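Long-range contact in UPF0303 protein YBR137W (Saccharomyces cerevisiae, PDB 4CLC), which is a cytoplasmic protein of unknown function in the UPF0303 family, probably related to HbpS-like haem-degrading proteins: residues D41-F54 with M159-S171. Residues are numbered along the deposited sequence; the frame is centred on the assembly and turned at random.
Sequences DLGTYIRNAVKENF and MAVSSLIAFANES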
# COMPACT_ATOMS: atom_id res chain seq x y z
N ASP D 41 -13.14 37.11 4.91
CA ASP D 41 -13.56 37.99 5.97
C ASP D 41 -13.61 37.19 7.27
O ASP D 41 -12.97 37.58 8.25
CB ASP D 41 -14.91 38.63 5.65
CG ASP D 41 -14.82 39.60 4.48
OD1 ASP D 41 -13.70 40.13 4.26
OD2 ASP D 41 -15.85 39.83 3.79
N LEU D 42 -14.32 36.07 7.25
CA LEU D 42 -14.45 35.24 8.45
C LEU D 42 -13.10 34.81 9.02
O LEU D 42 -12.89 34.86 10.23
CB LEU D 42 -15.30 34.01 8.18
CG LEU D 42 -15.24 33.00 9.33
CD1 LEU D 42 -15.91 33.59 10.56
CD2 LEU D 42 -15.89 31.70 8.94
N GLY D 43 -12.18 34.40 8.16
CA GLY D 43 -10.88 33.96 8.61
C GLY D 43 -10.04 35.04 9.26
O GLY D 43 -9.31 34.77 10.22
N THR D 44 -10.10 36.27 8.73
CA THR D 44 -9.25 37.33 9.27
C THR D 44 -9.89 37.85 10.55
O THR D 44 -9.20 38.20 11.51
CB THR D 44 -9.00 38.49 8.26
OG1 THR D 44 -10.23 38.97 7.72
CG2 THR D 44 -8.13 38.00 7.12
N TYR D 45 -11.21 37.84 10.57
CA TYR D 45 -11.98 38.15 11.76
C TYR D 45 -11.51 37.31 12.95
O TYR D 45 -11.09 37.85 13.99
CB TYR D 45 -13.45 37.90 11.47
CG TYR D 45 -14.40 38.24 12.59
CD1 TYR D 45 -14.61 39.56 12.97
CD2 TYR D 45 -15.12 37.25 13.25
CE1 TYR D 45 -15.50 39.88 13.97
CE2 TYR D 45 -16.01 37.56 14.26
CZ TYR D 45 -16.20 38.89 14.62
OH TYR D 45 -17.08 39.21 15.62
N ILE D 46 -11.56 36.00 12.79
CA ILE D 46 -11.05 35.07 13.77
C ILE D 46 -9.58 35.29 14.05
O ILE D 46 -9.13 35.11 15.18
CB ILE D 46 -11.25 33.61 13.31
CG1 ILE D 46 -12.72 33.35 12.99
CG2 ILE D 46 -10.72 32.63 14.34
CD1 ILE D 46 -12.94 31.98 12.50
N ARG D 47 -8.84 35.68 13.03
CA ARG D 47 -7.40 35.81 13.20
C ARG D 47 -7.17 36.96 14.15
O ARG D 47 -6.33 36.88 15.05
CB ARG D 47 -6.67 36.05 11.87
CG ARG D 47 -5.14 36.09 12.03
CD ARG D 47 -4.45 36.40 10.72
NE ARG D 47 -3.01 36.50 10.89
CZ ARG D 47 -2.40 37.62 11.24
NH1 ARG D 47 -3.13 38.71 11.46
NH2 ARG D 47 -1.08 37.67 11.38
N ASN D 48 -7.94 38.03 13.95
CA ASN D 48 -7.86 39.18 14.83
C ASN D 48 -8.26 38.74 16.24
O ASN D 48 -7.50 38.92 17.20
CB ASN D 48 -8.77 40.31 14.32
CG ASN D 48 -9.12 41.31 15.41
OD1 ASN D 48 -10.29 41.44 15.80
ND2 ASN D 48 -8.12 42.04 15.88
N ALA D 49 -9.44 38.14 16.33
CA ALA D 49 -9.98 37.63 17.59
C ALA D 49 -8.97 36.79 18.38
O ALA D 49 -8.64 37.15 19.51
CB ALA D 49 -11.22 36.85 17.34
N VAL D 50 -8.49 35.69 17.81
CA VAL D 50 -7.50 34.88 18.51
C VAL D 50 -6.31 35.73 18.94
O VAL D 50 -5.72 35.49 19.99
CB VAL D 50 -7.00 33.66 17.65
CG1 VAL D 50 -5.78 33.01 18.25
CG2 VAL D 50 -8.09 32.62 17.53
N LYS D 51 -5.94 36.74 18.15
CA LYS D 51 -4.73 37.43 18.55
C LYS D 51 -4.99 38.51 19.61
O LYS D 51 -4.09 38.84 20.38
CB LYS D 51 -3.99 38.00 17.34
CG LYS D 51 -2.51 37.48 17.36
CD LYS D 51 -1.53 38.37 16.60
CE LYS D 51 -2.06 38.78 15.26
NZ LYS D 51 -1.27 39.93 14.77
N GLU D 52 -6.21 39.03 19.66
CA GLU D 52 -6.55 39.94 20.75
C GLU D 52 -6.68 39.17 22.06
O GLU D 52 -6.00 39.48 23.04
CB GLU D 52 -7.84 40.72 20.45
CG GLU D 52 -7.59 42.07 19.79
CD GLU D 52 -8.80 42.58 19.03
OE1 GLU D 52 -9.94 42.29 19.46
OE2 GLU D 52 -8.62 43.26 18.00
N ASN D 53 -7.53 38.15 22.06
CA ASN D 53 -7.73 37.31 23.24
C ASN D 53 -6.52 36.48 23.69
O ASN D 53 -6.32 36.29 24.89
CB ASN D 53 -8.91 36.38 23.02
CG ASN D 53 -10.20 37.12 22.80
OD1 ASN D 53 -10.99 37.30 23.74
ND2 ASN D 53 -10.43 37.58 21.58
N PHE D 54 -5.72 35.98 22.76
CA PHE D 54 -4.59 35.15 23.16
C PHE D 54 -3.26 35.57 22.55
O PHE D 54 -2.61 34.75 21.88
CB PHE D 54 -4.85 33.70 22.80
CG PHE D 54 -5.94 33.08 23.59
CD1 PHE D 54 -7.26 33.20 23.17
CD2 PHE D 54 -5.66 32.36 24.74
CE1 PHE D 54 -8.28 32.62 23.90
CE2 PHE D 54 -6.66 31.77 25.47
CZ PHE D 54 -7.98 31.91 25.05
N MET D 159 -13.46 29.51 20.99
CA MET D 159 -13.08 30.55 20.04
C MET D 159 -13.77 30.32 18.72
O MET D 159 -14.35 31.25 18.13
CB MET D 159 -11.57 30.59 19.82
CG MET D 159 -10.83 31.75 20.54
SD MET D 159 -11.43 33.43 20.23
CE MET D 159 -11.93 33.38 18.51
N ALA D 160 -13.75 29.07 18.27
CA ALA D 160 -14.44 28.67 17.06
C ALA D 160 -15.90 29.05 17.09
O ALA D 160 -16.36 29.79 16.23
CB ALA D 160 -14.29 27.19 16.83
N VAL D 161 -16.63 28.57 18.10
CA VAL D 161 -18.08 28.74 18.14
C VAL D 161 -18.50 30.19 18.37
O VAL D 161 -19.49 30.69 17.81
CB VAL D 161 -18.73 27.87 19.25
CG1 VAL D 161 -20.24 27.84 19.08
CG2 VAL D 161 -18.19 26.46 19.22
N SER D 162 -17.72 30.87 19.21
CA SER D 162 -18.07 32.22 19.62
C SER D 162 -17.95 33.17 18.44
O SER D 162 -18.91 33.89 18.10
CB SER D 162 -17.15 32.67 20.75
OG SER D 162 -16.73 31.57 21.53
N SER D 163 -16.77 33.15 17.82
CA SER D 163 -16.46 34.06 16.72
C SER D 163 -17.24 33.68 15.48
O SER D 163 -17.52 34.52 14.64
CB SER D 163 -14.96 34.07 16.43
OG SER D 163 -14.50 32.78 16.15
N LEU D 164 -17.61 32.42 15.38
CA LEU D 164 -18.46 31.98 14.30
C LEU D 164 -19.86 32.58 14.45
O LEU D 164 -20.44 33.08 13.49
CB LEU D 164 -18.50 30.46 14.28
CG LEU D 164 -18.85 29.70 13.02
CD1 LEU D 164 -18.13 30.30 11.83
CD2 LEU D 164 -18.40 28.30 13.28
N ILE D 165 -20.39 32.53 15.67
CA ILE D 165 -21.70 33.13 16.01
C ILE D 165 -21.64 34.66 16.04
O ILE D 165 -22.57 35.34 15.58
CB ILE D 165 -22.22 32.62 17.39
CG1 ILE D 165 -22.66 31.17 17.30
CG2 ILE D 165 -23.38 33.47 17.87
CD1 ILE D 165 -23.47 30.72 18.48
N ALA D 166 -20.55 35.21 16.57
CA ALA D 166 -20.33 36.65 16.49
C ALA D 166 -20.33 37.15 15.04
O ALA D 166 -21.03 38.11 14.72
CB ALA D 166 -19.03 37.02 17.15
N PHE D 167 -19.56 36.49 14.18
CA PHE D 167 -19.49 36.86 12.76
C PHE D 167 -20.85 36.75 12.09
O PHE D 167 -21.26 37.61 11.31
CB PHE D 167 -18.48 35.99 12.02
CG PHE D 167 -18.29 36.37 10.58
CD1 PHE D 167 -19.10 35.84 9.59
CD2 PHE D 167 -17.29 37.26 10.20
CE1 PHE D 167 -18.93 36.19 8.27
CE2 PHE D 167 -17.11 37.61 8.87
CZ PHE D 167 -17.93 37.08 7.91
N ALA D 168 -21.55 35.66 12.39
CA ALA D 168 -22.87 35.45 11.83
C ALA D 168 -23.80 36.56 12.30
O ALA D 168 -24.73 36.96 11.58
CB ALA D 168 -23.42 34.10 12.23
N ASN D 169 -23.52 37.08 13.50
CA ASN D 169 -24.40 38.06 14.12
C ASN D 169 -24.16 39.47 13.60
O ASN D 169 -24.87 40.38 14.00
CB ASN D 169 -24.26 38.04 15.65
CG ASN D 169 -25.48 37.41 16.36
OD1 ASN D 169 -26.59 37.39 15.83
ND2 ASN D 169 -25.26 36.88 17.55
N GLU D 170 -23.20 39.66 12.70
CA GLU D 170 -23.14 40.95 12.04
C GLU D 170 -23.78 40.89 10.66
O GLU D 170 -23.25 40.26 9.73
CB GLU D 170 -21.71 41.47 11.93
CG GLU D 170 -20.94 41.48 13.22
CD GLU D 170 -19.83 42.50 13.22
OE1 GLU D 170 -19.66 43.23 12.21
OE2 GLU D 170 -19.10 42.58 14.23
N SER D 171 -24.93 41.54 10.55
CA SER D 171 -25.55 41.82 9.26
C SER D 171 -26.52 43.00 9.40
O SER D 171 -26.96 43.35 10.50
CB SER D 171 -26.26 40.58 8.71
OG SER D 171 -25.30 39.69 8.15
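F167 of helix 153-168 turns the edge of its ring to the face of Y45 on helix 36-53, an edge-to-face (T-shaped) pair with centroids 5.5 Å apart and planes at 63°. L42, one turn earlier, covers a face of the F167 ring, its CD1 making a CH-pi contact 4.0 Å from the centroid of that ring. The residue types suit this end: the broad Y45 face receives the F167 edge, while the slimmer, branched L42 lies over the F167 face. CG anti to the backbone N (chi1 -177°) lays the Y45 ring along the other helix: Y45 CE2 lies 3.4 Å from S163 O, in the ring plane, and the OH rests by the methyl of A166. Without the ring, as with an alanine here, the F167 edge would probably lose its aromatic face and a gap would open beside A166. The axes approach to 10.1 Å, and the CA atoms of I46 and S163 come within 6.2 Å, a closeness that the small serine permits. In the HbpS-like fold, of the GAF clan, these two helices lie side by side on the mixed beta-sheet; L42 and L164, which meet through CD2 and CD1, also touch I134 and L146 of its strands respectively. At the other end the unbranched, readily bent M159 chain brings CE to 3.7 Å from A49 CB and also against V50 CG2. Behind this first shell, S163 OG bonds back to M159 O at 2.5 Å, from the face of that carbonyl opposite to S163 N, so the buried hydroxyl is satisfied within its own helix while I46 CG1 packs against it. N53 ND2 likewise donates to A49 O, nearly straight at 177°, and to V2 O of the N-terminal segment.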